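Local coordinates for galactofuranose-binding protein YtfQ (Escherichia coli, PDB 2VK2) that captures alpha- and beta-galactofuranose in the periplasm and serves as the solute-binding component of the YtfQRT-YjfF ABC transporter, at residues 49-52 with 53-57; 245-248 with 249-253. All blocks are in the same frame, centred on the assembly; numbering follows the deposited sequence.

Contact 1. Residues 49-52 with 53-57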
loop_
_atom_site.group_PDB
_atom_site.type_symbol
_atom_site.label_atom_id
_atom_site.label_comp_id
_atom_site.label_asym_id
_atom_site.label_seq_id
_atom_site.Cartn_x
_atom_site.Cartn_y
_atom_site.Cartn_z
ATOM N N LYS A 49 -16.292 -4.922 13.614
ATOM C CA LYS A 49 -16.511 -4.922 15.063
ATOM C C LYS A 49 -15.929 -3.671 15.726
ATOM O O LYS A 49 -16.563 -3.073 16.594
ATOM C CB LYS A 49 -15.912 -6.172 15.706
ATOM C CG LYS A 49 -16.659 -7.453 15.387
ATOM C CD LYS A 49 -15.858 -8.656 15.837
ATOM C CE LYS A 49 -16.617 -9.953 15.638
ATOM N NZ LYS A 49 -15.735 -11.112 15.937
ATOM N N ALA A 50 -14.728 -3.277 15.312
ATOM C CA ALA A 50 -14.081 -2.087 15.867
ATOM C C ALA A 50 -14.868 -0.823 15.541
ATOM O O ALA A 50 -15.072 0.027 16.410
ATOM C CB ALA A 50 -12.654 -1.969 15.356
ATOM N N VAL A 51 -15.311 -0.703 14.292
ATOM C CA VAL A 51 -16.107 0.446 13.872
ATOM C C VAL A 51 -17.402 0.518 14.679
ATOM O O VAL A 51 -17.784 1.591 15.149
ATOM C CB VAL A 51 -16.404 0.402 12.361
ATOM C CG1 VAL A 51 -17.385 1.493 11.965
ATOM C CG2 VAL A 51 -15.109 0.535 11.573
ATOM N N ARG A 52 -18.059 -0.623 14.860
ATOM C CA ARG A 52 -19.270 -0.679 15.682
ATOM C C ARG A 52 -19.014 -0.247 17.119
ATOM O O ARG A 52 -19.839 0.451 17.711
ATOM C CB ARG A 52 -19.889 -2.076 15.642
ATOM C CG ARG A 52 -20.593 -2.321 14.343
ATOM C CD ARG A 52 -21.223 -3.687 14.239
ATOM N NE ARG A 52 -21.955 -3.777 12.975
ATOM C CZ ARG A 52 -22.183 -4.898 12.295
ATOM N NH1 ARG A 52 -21.732 -6.069 12.725
ATOM N NH2 ARG A 52 -22.858 -4.838 11.154
ATOM N N SER A 53 -17.874 -0.645 17.674
ATOM C CA SER A 53 -17.498 -0.211 19.017
ATOM C C SER A 53 -17.290 1.303 19.069
ATOM O O SER A 53 -17.761 1.960 19.996
ATOM C CB SER A 53 -16.237 -0.932 19.489
ATOM O OG SER A 53 -15.870 -0.512 20.791
ATOM N N PHE A 54 -16.593 1.856 18.081
ATOM C CA PHE A 54 -16.377 3.302 18.026
ATOM C C PHE A 54 -17.702 4.059 17.933
ATOM O O PHE A 54 -17.865 5.103 18.563
ATOM C CB PHE A 54 -15.484 3.690 16.842
ATOM C CG PHE A 54 -14.051 3.220 16.955
ATOM C CD1 PHE A 54 -13.370 3.228 18.171
ATOM C CD2 PHE A 54 -13.367 2.803 15.820
ATOM C CE1 PHE A 54 -12.045 2.806 18.247
ATOM C CE2 PHE A 54 -12.041 2.388 15.898
ATOM C CZ PHE A 54 -11.387 2.387 17.112
ATOM N N VAL A 55 -18.643 3.539 17.149
ATOM C CA VAL A 55 -19.972 4.142 17.043
ATOM C C VAL A 55 -20.679 4.117 18.397
ATOM O O VAL A 55 -21.210 5.134 18.842
ATOM C CB VAL A 55 -20.844 3.435 15.978
ATOM C CG1 VAL A 55 -22.294 3.907 16.067
ATOM C CG2 VAL A 55 -20.279 3.680 14.586
ATOM N N ALA A 56 -20.664 2.961 19.054
ATOM C CA ALA A 56 -21.298 2.807 20.364
ATOM C C ALA A 56 -20.700 3.765 21.395
ATOM O O ALA A 56 -21.426 4.345 22.204
ATOM C CB ALA A 56 -21.177 1.367 20.843
ATOM N N GLN A 57 -19.380 3.937 21.352
ATOM C CA GLN A 57 -18.684 4.843 22.269
ATOM C C GLN A 57 -18.991 6.315 22.024
ATOM O O GLN A 57 -18.867 7.126 22.935
ATOM C CB GLN A 57 -17.176 4.635 22.166
ATOM C CG GLN A 57 -16.694 3.316 22.705
ATOM C CD GLN A 57 -15.219 3.124 22.459
ATOM O OE1 GLN A 57 -14.404 3.920 22.917
ATOM N NE2 GLN A 57 -14.865 2.074 21.727
#

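Contact 2. Residues 245-248 with 249-253. With GZL (beta-D-galactofuranose), chain B.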
loop_
_atom_site.group_PDB
_atom_site.type_symbol
_atom_site.label_atom_id
_atom_site.label_comp_id
_atom_site.label_asym_id
_atom_site.label_seq_id
_atom_site.Cartn_x
_atom_site.Cartn_y
_atom_site.Cartn_z
ATOM N N VAL A 245 8.307 2.895 -5.990
ATOM C CA VAL A 245 7.488 4.098 -5.971
ATOM C C VAL A 245 7.189 4.478 -4.526
ATOM O O VAL A 245 6.673 3.666 -3.759
ATOM C CB VAL A 245 6.168 3.882 -6.736
ATOM C CG1 VAL A 245 5.280 5.109 -6.623
ATOM C CG2 VAL A 245 6.453 3.565 -8.198
ATOM N N GLU A 246 7.507 5.716 -4.161
ATOM C CA GLU A 246 7.258 6.205 -2.811
ATOM C C GLU A 246 5.769 6.394 -2.541
ATOM O O GLU A 246 5.047 6.938 -3.374
ATOM C CB GLU A 246 7.971 7.538 -2.596
ATOM C CG GLU A 246 7.827 8.100 -1.195
ATOM C CD GLU A 246 8.284 9.540 -1.100
ATOM O OE1 GLU A 246 9.412 9.770 -0.626
ATOM O OE2 GLU A 246 7.517 10.441 -1.502
ATOM N N LEU A 247 5.340 5.960 -1.359
ATOM C CA LEU A 247 3.994 6.192 -0.849
ATOM C C LEU A 247 4.127 6.851 0.514
ATOM O O LEU A 247 4.735 6.281 1.418
ATOM C CB LEU A 247 3.254 4.865 -0.703
ATOM C CG LEU A 247 1.864 4.918 -0.059
ATOM C CD1 LEU A 247 0.881 5.644 -0.964
ATOM C CD2 LEU A 247 1.385 3.517 0.249
ATOM N N THR A 248 3.566 8.045 0.681
ATOM C CA THR A 248 3.670 8.720 1.974
ATOM C C THR A 248 2.985 7.902 3.068
ATOM O O THR A 248 1.868 7.431 2.877
ATOM C CB THR A 248 3.089 10.147 1.962
ATOM O OG1 THR A 248 3.279 10.736 3.253
ATOM C CG2 THR A 248 1.603 10.147 1.621
ATOM N N PRO A 249 3.667 7.692 4.209
ATOM C CA PRO A 249 2.963 7.124 5.356
ATOM C C PRO A 249 1.952 8.083 5.987
ATOM O O PRO A 249 1.122 7.643 6.777
ATOM C CB PRO A 249 4.093 6.814 6.352
ATOM C CG PRO A 249 5.347 6.872 5.559
ATOM C CD PRO A 249 5.098 7.879 4.495
ATOM N N ASN A 250 2.017 9.370 5.648
ATOM C CA ASN A 250 1.134 10.361 6.254
ATOM C C ASN A 250 -0.222 10.440 5.558
ATOM O O ASN A 250 -0.552 11.418 4.880
ATOM C CB ASN A 250 1.804 11.735 6.297
ATOM C CG ASN A 250 1.074 12.706 7.206
ATOM O OD1 ASN A 250 0.073 12.354 7.835
ATOM N ND2 ASN A 250 1.569 13.934 7.279
ATOM N N MET A 251 -1.005 9.389 5.751
ATOM C CA MET A 251 -2.385 9.346 5.292
ATOM C C MET A 251 -3.311 9.988 6.317
ATOM O O MET A 251 -4.333 10.564 5.954
ATOM C CB MET A 251 -2.799 7.897 5.040
ATOM C CG MET A 251 -2.009 7.238 3.928
ATOM S SD MET A 251 -2.488 7.864 2.313
ATOM C CE MET A 251 -1.244 7.103 1.269
ATOM N N ALA A 252 -2.944 9.900 7.594
ATOM C CA ALA A 252 -3.780 10.434 8.670
ATOM C C ALA A 252 -3.806 11.963 8.694
ATOM O O ALA A 252 -4.841 12.558 9.003
ATOM C CB ALA A 252 -3.327 9.888 10.017
ATOM N N GLY A 253 -2.680 12.595 8.370
ATOM C CA GLY A 253 -2.585 14.055 8.375
ATOM C C GLY A 253 -3.677 14.745 7.575
ATOM O O GLY A 253 -4.432 15.554 8.120
HETATM C C6 GZL B . -1.177 1.270 0.564
HETATM C C5 GZL B . -1.604 0.111 1.104
HETATM C C4 GZL B . -0.734 -1.123 1.257
HETATM C C3 GZL B . 0.763 -1.047 1.134
HETATM C C2 GZL B . 1.337 -1.723 2.120
HETATM O O6 GZL B . -1.993 2.321 0.435
HETATM O O5 GZL B . -2.890 -0.011 1.452
HETATM O O4 GZL B . -0.923 -1.704 2.554
HETATM O O3 GZL B . 1.376 -0.456 0.114
HETATM C C1 GZL B . 0.310 -2.211 3.077
HETATM O O2 GZL B . 2.635 -1.954 2.324
HETATM O O1 GZL B . 0.269 -3.633 3.131
#

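Contact 1. Residues 49-52 with 53-57
Lys49 opens the walk with its backbone alone: its carbonyl O accepts from Ser53 N at 3.0 Å, the standard i to i+4 bond of an alpha helix, while its long side chain heads off from the following turn. A flexible charged residue suits this exposed side. Ser53, one turn on, sets CB against the Lys49 and Ala50 carbonyl oxygens, and its OG takes a bond 2.9 Å long from Gln57 NE2, with the oxygen near the amide plane of the glutamine. That link spans the last turn of the helix.

Ala50 receives Phe54 N on its O. With Phe54 CG beside its own backbone N (chi1 -68°), the ring is folded back along the helix, so that Ala50 O sits over one face, 3.3 Å from CD2. The small methyl of Ala50 meets the ring more lightly, CB to CE2 being 4.4 Å.

Val51 O binds Val55 N at 2.9 Å. In Val55, CG2 is the branch beside the backbone N, and it leans back to within 3.3 Å of Val51 O and 4.5 Å of Val51 CG1, so the two valines put apolar branches side by side on one face of the helix.

Arg52 closes the series: its O accepts from Ala56 N, whose small CB fits against that carbonyl. The arginine chain extends outward instead, and its NE forms a salt bridge with Glu78.

These side chains pack helix 44-57 against its neighbours: Phe54 and Ala50 rest on strand 34-39, Phe54 with Val51 and Val55 on strand 61-64, and Val51, Arg52 and Val55 against helix 73-81.

Contact 2. Residues 245-248 with 249-253
Leu247 lines the galactofuranose pocket, with Met251 packed against it, on a segment that crosses between the two domains of this periplasmic binding protein. The leucine divides its branches: CD2 faces the sugar, 3.4 Å from the C6 atom of GZL, whereas CD1 presses on Met251 CE, also at 3.4 Å, tighter than usual carbon contact. The two side chains cross at about a right angle. Met251 is bent at chi2 (-73°), which turns its methyl back toward Leu247 and brings CE within 3.5 Å of Thr248 O. The flexible, unbranched methionine chain can bend in this way to bring its terminal methyl against the leucine.

Past the leucine the chain turns at Thr248 and Pro249. The threonine hydroxyl stands opposite its own N (chi1 -178°), on the carbonyl side, where OG1 accepts from Asn250 N at 3.0 Å and closes an ST turn. Proline suits the position between them, having no N-H that would need a partner. Asn250 centres an inverse gamma turn, closed by a weak bond from Met251 N to Pro249 O. Its OD1 accepts from Gly253 N at 2.8 Å, a capping bond at the turn that leads into helix 252-265, and Gly253 has no CB to collide with that oxygen. ND2 is hydrogen-bonded to Glu27.

Chemically, the work is divided: polar side chains shape the turn, while the leucine, backed by methionine and with its backbone O hydrogen-bonded to Trp16 NE1, offers the sugar's terminal carbon, C6, an apolar surface.

How the contacts relate
Contact 1 comes first along the chain and contact 2 nearly two hundred residues later; their centres lie 26 Å apart, with nearest atoms about 13 Å apart and no touch. Residues 49-57 belong to helix 44-57, the helix of a beta-alpha-beta connection from strand 34-39 to strand 61-64, with strand 4-9 between them in the parallel sheet, away from the sugar site. Residues 245-253 leave strand 243-246 of the other, mixed sheet and lead into helix 252-265, after which strand 272-274 joins the edge of the parallel sheet. Contact 1 is therefore packing within one domain, whereas contact 2 belongs to a crossover joining both domains beside the bound sugar.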